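Local coordinates for ancillary protein 2 (Streptococcus pyogenes, PDB 4C0Z) that forms part of the pilus tip and can attach covalently, through reactive thioester bonds, to targets on host cells, so mediating streptococcal adhesion, at residues His39-Asn44 / His61-Ser66; Ser141-Thr146 / Arg173-Lys178. One frame throughout, in Å; residues are numbered along the deposited sequence.

Interaction 1 of 2, residues His39-Asn44 / His61-Ser66; sequences HNLKVN and HFPSKS. With SPD (spermidine), chain B.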
loop_
_atom_site.group_PDB
_atom_site.type_symbol
_atom_site.label_atom_id
_atom_site.label_comp_id
_atom_site.label_asym_id
_atom_site.label_seq_id
_atom_site.Cartn_x
_atom_site.Cartn_y
_atom_site.Cartn_z
ATOM N N HIS I 39 2.168 11.405 -6.943
ATOM C CA HIS I 39 2.708 10.461 -7.917
ATOM C C HIS I 39 2.215 10.868 -9.263
ATOM O O HIS I 39 1.140 11.468 -9.378
ATOM C CB HIS I 39 2.282 8.996 -7.619
ATOM C CG HIS I 39 2.738 8.530 -6.279
ATOM N ND1 HIS I 39 4.033 8.097 -6.071
ATOM C CD2 HIS I 39 2.083 8.544 -5.094
ATOM C CE1 HIS I 39 4.127 7.854 -4.777
ATOM N NE2 HIS I 39 2.970 8.088 -4.153
ATOM N N ASN I 40 2.995 10.533 -10.294
ATOM C CA ASN I 40 2.617 10.748 -11.671
ATOM C C ASN I 40 3.262 9.627 -12.455
ATOM O O ASN I 40 4.322 9.786 -13.048
ATOM C CB ASN I 40 2.982 12.151 -12.190
ATOM C CG ASN I 40 2.293 12.489 -13.489
ATOM O OD1 ASN I 40 1.803 11.616 -14.230
ATOM N ND2 ASN I 40 2.244 13.776 -13.804
ATOM N N LEU I 41 2.634 8.467 -12.391
ATOM C CA LEU I 41 3.124 7.248 -13.014
ATOM C C LEU I 41 2.949 7.248 -14.495
ATOM O O LEU I 41 1.919 7.692 -15.021
ATOM C CB LEU I 41 2.513 5.990 -12.370
ATOM C CG LEU I 41 2.503 5.940 -10.837
ATOM C CD1 LEU I 41 1.689 4.775 -10.325
ATOM C CD2 LEU I 41 3.903 5.937 -10.264
ATOM N N LYS I 42 3.990 6.783 -15.174
ATOM C CA LYS I 42 4.034 6.721 -16.632
ATOM C C LYS I 42 4.620 5.409 -17.110
ATOM O O LYS I 42 5.385 4.776 -16.388
ATOM C CB LYS I 42 4.893 7.879 -17.182
ATOM C CG LYS I 42 4.104 9.046 -17.758
ATOM C CD LYS I 42 3.499 9.976 -16.739
ATOM C CE LYS I 42 3.379 11.390 -17.244
ATOM N NZ LYS I 42 1.967 11.834 -17.307
ATOM N N VAL I 43 4.264 5.024 -18.330
ATOM C CA VAL I 43 4.835 3.894 -19.064
ATOM C C VAL I 43 5.225 4.409 -20.437
ATOM O O VAL I 43 4.495 5.220 -21.019
ATOM C CB VAL I 43 3.994 2.581 -19.159
ATOM C CG1 VAL I 43 3.790 1.943 -17.803
ATOM C CG2 VAL I 43 2.657 2.795 -19.878
ATOM N N ASN I 44 6.384 3.966 -20.947
ATOM C CA ASN I 44 6.837 4.285 -22.303
ATOM C C ASN I 44 7.756 3.160 -22.819
ATOM O O ASN I 44 8.235 2.333 -22.030
ATOM C CB ASN I 44 7.426 5.704 -22.428
ATOM C CG ASN I 44 8.894 5.853 -22.129
ATOM O OD1 ASN I 44 9.463 5.197 -21.273
ATOM N ND2 ASN I 44 9.513 6.786 -22.788
ATOM N N HIS I 61 5.823 -2.530 -3.886
ATOM C CA HIS I 61 6.556 -1.265 -3.969
ATOM C C HIS I 61 6.075 -0.393 -5.101
ATOM O O HIS I 61 5.814 -0.885 -6.200
ATOM C CB HIS I 61 8.067 -1.502 -4.170
ATOM C CG HIS I 61 8.807 -1.941 -2.952
ATOM N ND1 HIS I 61 9.226 -1.038 -2.001
ATOM C CD2 HIS I 61 9.211 -3.181 -2.588
ATOM C CE1 HIS I 61 9.832 -1.757 -1.068
ATOM N NE2 HIS I 61 9.874 -3.050 -1.394
ATOM N N PHE I 62 6.045 0.934 -4.853
ATOM C CA PHE I 62 5.738 1.912 -5.895
ATOM C C PHE I 62 6.840 1.817 -6.962
ATOM O O PHE I 62 7.985 1.575 -6.596
ATOM C CB PHE I 62 5.820 3.351 -5.317
ATOM C CG PHE I 62 4.550 3.911 -4.718
ATOM C CD1 PHE I 62 3.466 4.229 -5.526
ATOM C CD2 PHE I 62 4.466 4.181 -3.350
ATOM C CE1 PHE I 62 2.293 4.746 -4.975
ATOM C CE2 PHE I 62 3.308 4.720 -2.807
ATOM C CZ PHE I 62 2.222 5.000 -3.633
ATOM N N PRO I 63 6.560 2.063 -8.266
ATOM C CA PRO I 63 7.666 2.132 -9.238
ATOM C C PRO I 63 8.631 3.262 -8.816
ATOM O O PRO I 63 8.210 4.271 -8.237
ATOM C CB PRO I 63 6.951 2.453 -10.562
ATOM C CG PRO I 63 5.515 2.053 -10.334
ATOM C CD PRO I 63 5.269 2.396 -8.902
ATOM N N SER I 64 9.922 3.058 -9.043
ATOM C CA SER I 64 10.968 4.026 -8.728
ATOM C C SER I 64 10.784 5.322 -9.525
ATOM O O SER I 64 10.232 5.313 -10.631
ATOM C CB SER I 64 12.347 3.466 -9.070
ATOM O OG SER I 64 12.624 2.250 -8.405
ATOM N N LYS I 65 11.280 6.428 -8.956
ATOM C CA LYS I 65 11.278 7.747 -9.613
ATOM C C LYS I 65 12.161 7.695 -10.855
ATOM O O LYS I 65 13.102 6.901 -10.890
ATOM C CB LYS I 65 11.757 8.828 -8.634
ATOM C CG LYS I 65 10.746 9.031 -7.502
ATOM C CD LYS I 65 11.057 10.242 -6.658
ATOM C CE LYS I 65 10.062 10.414 -5.523
ATOM N NZ LYS I 65 8.645 10.486 -5.993
ATOM N N SER I 66 11.845 8.508 -11.877
ATOM C CA SER I 66 12.584 8.526 -13.144
ATOM C C SER I 66 14.075 8.809 -13.010
ATOM O O SER I 66 14.837 8.343 -13.850
ATOM C CB SER I 66 11.948 9.486 -14.149
ATOM O OG SER I 66 11.730 10.750 -13.551
HETATM N N1 SPD B . 3.321 0.692 3.606
HETATM C C2 SPD B . 3.113 -0.707 3.256
HETATM C C3 SPD B . 2.865 -0.854 1.744
HETATM C C4 SPD B . 3.754 0.061 0.920
HETATM C C5 SPD B . 3.251 -0.035 -0.516
HETATM N N6 SPD B . 3.034 1.279 -1.098
HETATM C C7 SPD B . 2.710 1.197 -2.549
HETATM C C8 SPD B . 1.185 1.461 -2.776
HETATM C C9 SPD B . 0.836 1.336 -4.290
HETATM N N10 SPD B . 1.369 0.117 -4.909
#
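Leu41 and Pro63 mark the closest approach of the two backbones, their CA atoms 7.8 Å apart. Residues 41-44 form a beta strand, while the chain from Phe62 to Lys65 runs in polyproline II conformation, extended but outside any sheet, and the two segments meet through side chains alone.

The main contact is an offset stack of His39 on Phe62, with ring centroids 3.9 Å apart and planes inclined by 18°. The imidazole lies nearly flat over one face of the phenyl, and the tightest point is His39 NE2 to Phe62 CZ at 3.2 Å. Over the opposite face runs the spermidine, its C7 3.6 Å from Phe62 CD2 and displaced toward the rim of the ring. Phe62 is thus sandwiched between protein and ligand. His39 CG sits beside its own backbone N (chi1 -60°), and a hydrogen bond from ND1 to Asp23 OD2 fixes the ring's rotation so that its face is presented to Phe62. Lys65 NZ, bound to Tyr25 O, stands 5.2 Å from His39 ND1 without contact. Next to the stack, Leu41 CD2 packs against Pro63 CD at 4.0 Å, the two side chains crossing at about a right angle.

Phe62 belongs to the spermidine pocket and also touches Cys55 and Gln204, the thioester pair; His61 of the second subunit meets its ring as well. In the six-stranded antiparallel barrel, strand 41-44 lies between strands 19-23 and 51-56, and Leu41 and Pro63 both rest on Leu206 of strand 205-211.

Interaction 2 of 2, residues Ser141-Thr146 / Arg173-Lys178; sequences SYISDT and RLINPK
A salt bridge from Arg173 NE to Glu179 OE2 ties helix 161-174 to helix 177-181 across the tight turn that holds Ile175, the residue reaching over to Ile143 and Thr146. A backbone hydrogen bond also spans the turn, but a weak one, Asn176 N to Arg173 O at 3.4 Å; Asn176 takes the N-cap position of the second helix.

The contact with residues 141-146 is wholly apolar, and a single methyl carries most of it. Ile175 CD1 lies 3.8 Å from Ile143 CG2 and 4.1 Å from Ile143 CB, the two side chains crossing obliquely. Thr146 CG2 approaches the same methyl at 4.4 Å, and since it is itself 3.7 Å from Ile143 CG2, the three methyls make a small triangular cluster. Ile175 gets there by the less common rotamer: its CG1 is wedged between the backbone N and the carbonyl carbon, the crowded position (chi1 66°), and the branch then runs on nearly extended (chi2 159°), carrying CD1 out to the loop. On the other side, Ile143 holds CG2 anti to its backbone N, which offers that methyl to Ile175.

Helices back the cluster: Ile143 packs on Tyr136 and Leu171, Thr146 on Leu171, and Ile175 on Ala133. The arrangement is plain packing in the helical part of the thioester domain, where the loop between helices 123-138 and 151-157 is laid against the C-terminal end of helix 161-174, with Ile143 and Ile175 also meeting helix 123-138.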
loop_
_atom_site.group_PDB
_atom_site.type_symbol
_atom_site.label_atom_id
_atom_site.label_comp_id
_atom_site.label_asym_id
_atom_site.label_seq_id
_atom_site.Cartn_x
_atom_site.Cartn_y
_atom_site.Cartn_z
ATOM N N SER I 141 -9.886 -1.088 -1.751
ATOM C CA SER I 141 -9.555 -0.127 -0.701
ATOM C C SER I 141 -10.828 0.478 -0.124
ATOM O O SER I 141 -11.783 0.752 -0.860
ATOM C CB SER I 141 -8.567 0.929 -1.173
ATOM O OG SER I 141 -9.201 1.880 -2.007
ATOM N N TYR I 142 -10.872 0.589 1.200
ATOM C CA TYR I 142 -12.049 1.042 1.931
ATOM C C TYR I 142 -12.423 2.503 1.693
ATOM O O TYR I 142 -11.646 3.402 1.995
ATOM C CB TYR I 142 -11.880 0.756 3.433
ATOM C CG TYR I 142 -13.114 1.021 4.269
ATOM C CD1 TYR I 142 -14.152 0.094 4.331
ATOM C CD2 TYR I 142 -13.229 2.182 5.028
ATOM C CE1 TYR I 142 -15.289 0.329 5.108
ATOM C CE2 TYR I 142 -14.360 2.428 5.808
ATOM C CZ TYR I 142 -15.381 1.493 5.854
ATOM O OH TYR I 142 -16.486 1.733 6.631
ATOM N N ILE I 143 -13.613 2.734 1.135
ATOM C CA ILE I 143 -14.184 4.073 0.947
ATOM C C ILE I 143 -15.654 3.983 1.355
ATOM O O ILE I 143 -16.456 3.404 0.621
ATOM C CB ILE I 143 -14.004 4.707 -0.468
ATOM C CG1 ILE I 143 -12.540 4.708 -0.947
ATOM C CG2 ILE I 143 -14.590 6.123 -0.459
ATOM C CD1 ILE I 143 -12.291 5.106 -2.402
ATOM N N SER I 144 -15.986 4.492 2.547
ATOM C CA SER I 144 -17.362 4.486 3.048
ATOM C C SER I 144 -17.984 5.855 2.820
ATOM O O SER I 144 -19.046 5.954 2.206
ATOM C CB SER I 144 -17.405 4.136 4.534
ATOM O OG SER I 144 -16.620 5.032 5.307
ATOM N N ASP I 145 -17.309 6.909 3.313
ATOM C CA ASP I 145 -17.762 8.287 3.231
ATOM C C ASP I 145 -16.691 9.189 2.638
ATOM O O ASP I 145 -15.688 9.491 3.288
ATOM C CB ASP I 145 -18.235 8.798 4.613
ATOM C CG ASP I 145 -18.820 10.202 4.614
ATOM O OD1 ASP I 145 -19.498 10.568 3.623
ATOM O OD2 ASP I 145 -18.628 10.922 5.617
ATOM N N THR I 146 -16.931 9.632 1.393
ATOM C CA THR I 146 -16.051 10.515 0.628
ATOM C C THR I 146 -15.932 11.903 1.265
ATOM O O THR I 146 -14.954 12.591 1.012
ATOM C CB THR I 146 -16.495 10.576 -0.835
ATOM O OG1 THR I 146 -17.870 10.961 -0.885
ATOM C CG2 THR I 146 -16.291 9.253 -1.562
ATOM N N ARG I 173 -18.179 10.606 -7.238
ATOM C CA ARG I 173 -18.742 10.396 -8.566
ATOM C C ARG I 173 -18.047 9.266 -9.329
ATOM O O ARG I 173 -18.741 8.452 -9.930
ATOM C CB ARG I 173 -18.757 11.705 -9.372
ATOM C CG ARG I 173 -19.731 12.751 -8.818
ATOM C CD ARG I 173 -19.580 14.087 -9.512
ATOM N NE ARG I 173 -20.219 14.100 -10.832
ATOM C CZ ARG I 173 -20.101 15.089 -11.714
ATOM N NH1 ARG I 173 -19.366 16.159 -11.429
ATOM N NH2 ARG I 173 -20.712 15.013 -12.889
ATOM N N LEU I 174 -16.700 9.192 -9.270
ATOM C CA LEU I 174 -15.905 8.164 -9.959
ATOM C C LEU I 174 -16.146 6.720 -9.483
ATOM O O LEU I 174 -16.068 5.796 -10.297
ATOM C CB LEU I 174 -14.391 8.468 -9.878
ATOM C CG LEU I 174 -13.854 9.640 -10.686
ATOM C CD1 LEU I 174 -12.388 9.879 -10.375
ATOM C CD2 LEU I 174 -14.043 9.429 -12.180
ATOM N N ILE I 175 -16.392 6.520 -8.179
ATOM C CA ILE I 175 -16.574 5.174 -7.619
ATOM C C ILE I 175 -18.041 4.716 -7.614
ATOM O O ILE I 175 -18.324 3.608 -7.150
ATOM C CB ILE I 175 -15.905 5.012 -6.218
ATOM C CG1 ILE I 175 -16.586 5.898 -5.141
ATOM C CG2 ILE I 175 -14.385 5.243 -6.302
ATOM C CD1 ILE I 175 -16.370 5.457 -3.730
ATOM N N ASN I 176 -18.965 5.558 -8.127
ATOM C CA ASN I 176 -20.389 5.236 -8.223
ATOM C C ASN I 176 -20.736 4.926 -9.694
ATOM O O ASN I 176 -20.847 5.864 -10.489
ATOM C CB ASN I 176 -21.243 6.389 -7.666
ATOM C CG ASN I 176 -22.741 6.167 -7.679
ATOM O OD1 ASN I 176 -23.258 5.079 -7.982
ATOM N ND2 ASN I 176 -23.477 7.209 -7.322
ATOM N N PRO I 177 -20.899 3.630 -10.081
ATOM C CA PRO I 177 -21.189 3.314 -11.492
ATOM C C PRO I 177 -22.463 3.948 -12.034
ATOM O O PRO I 177 -22.451 4.406 -13.175
ATOM C CB PRO I 177 -21.239 1.782 -11.523
ATOM C CG PRO I 177 -20.539 1.340 -10.299
ATOM C CD PRO I 177 -20.797 2.397 -9.274
ATOM N N LYS I 178 -23.540 4.015 -11.216
ATOM C CA LYS I 178 -24.827 4.620 -11.584
ATOM C C LYS I 178 -24.653 6.088 -11.981
ATOM O O LYS I 178 -25.195 6.506 -13.001
ATOM C CB LYS I 178 -25.853 4.470 -10.448
ATOM C CG LYS I 178 -26.346 3.037 -10.254
ATOM C CD LYS I 178 -27.264 2.909 -9.047
ATOM C CE LYS I 178 -27.747 1.493 -8.822
ATOM N NZ LYS I 178 -26.687 0.618 -8.247
#

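In the fold
Within this N-terminal thioester domain of the tip adhesin, interaction 1 joins a barrel strand to a loop at the spermidine site, and interaction 2 lies in the helical part. They lie on opposite sides of the chain's centre, their own centres 25 Å apart and their nearest atoms about 12 Å apart. Interaction 1 includes pocket residue Phe62, whereas in interaction 2 the side chain of Ile143 stays about 14 Å from a bound spermidine. Helix 123-138 provides an indirect link: it carries Trp135, which lines the pocket with Phe62, Cys55 and Gln204, and residues close to Trp135 back interaction 2. Both regions also touch the second subunit.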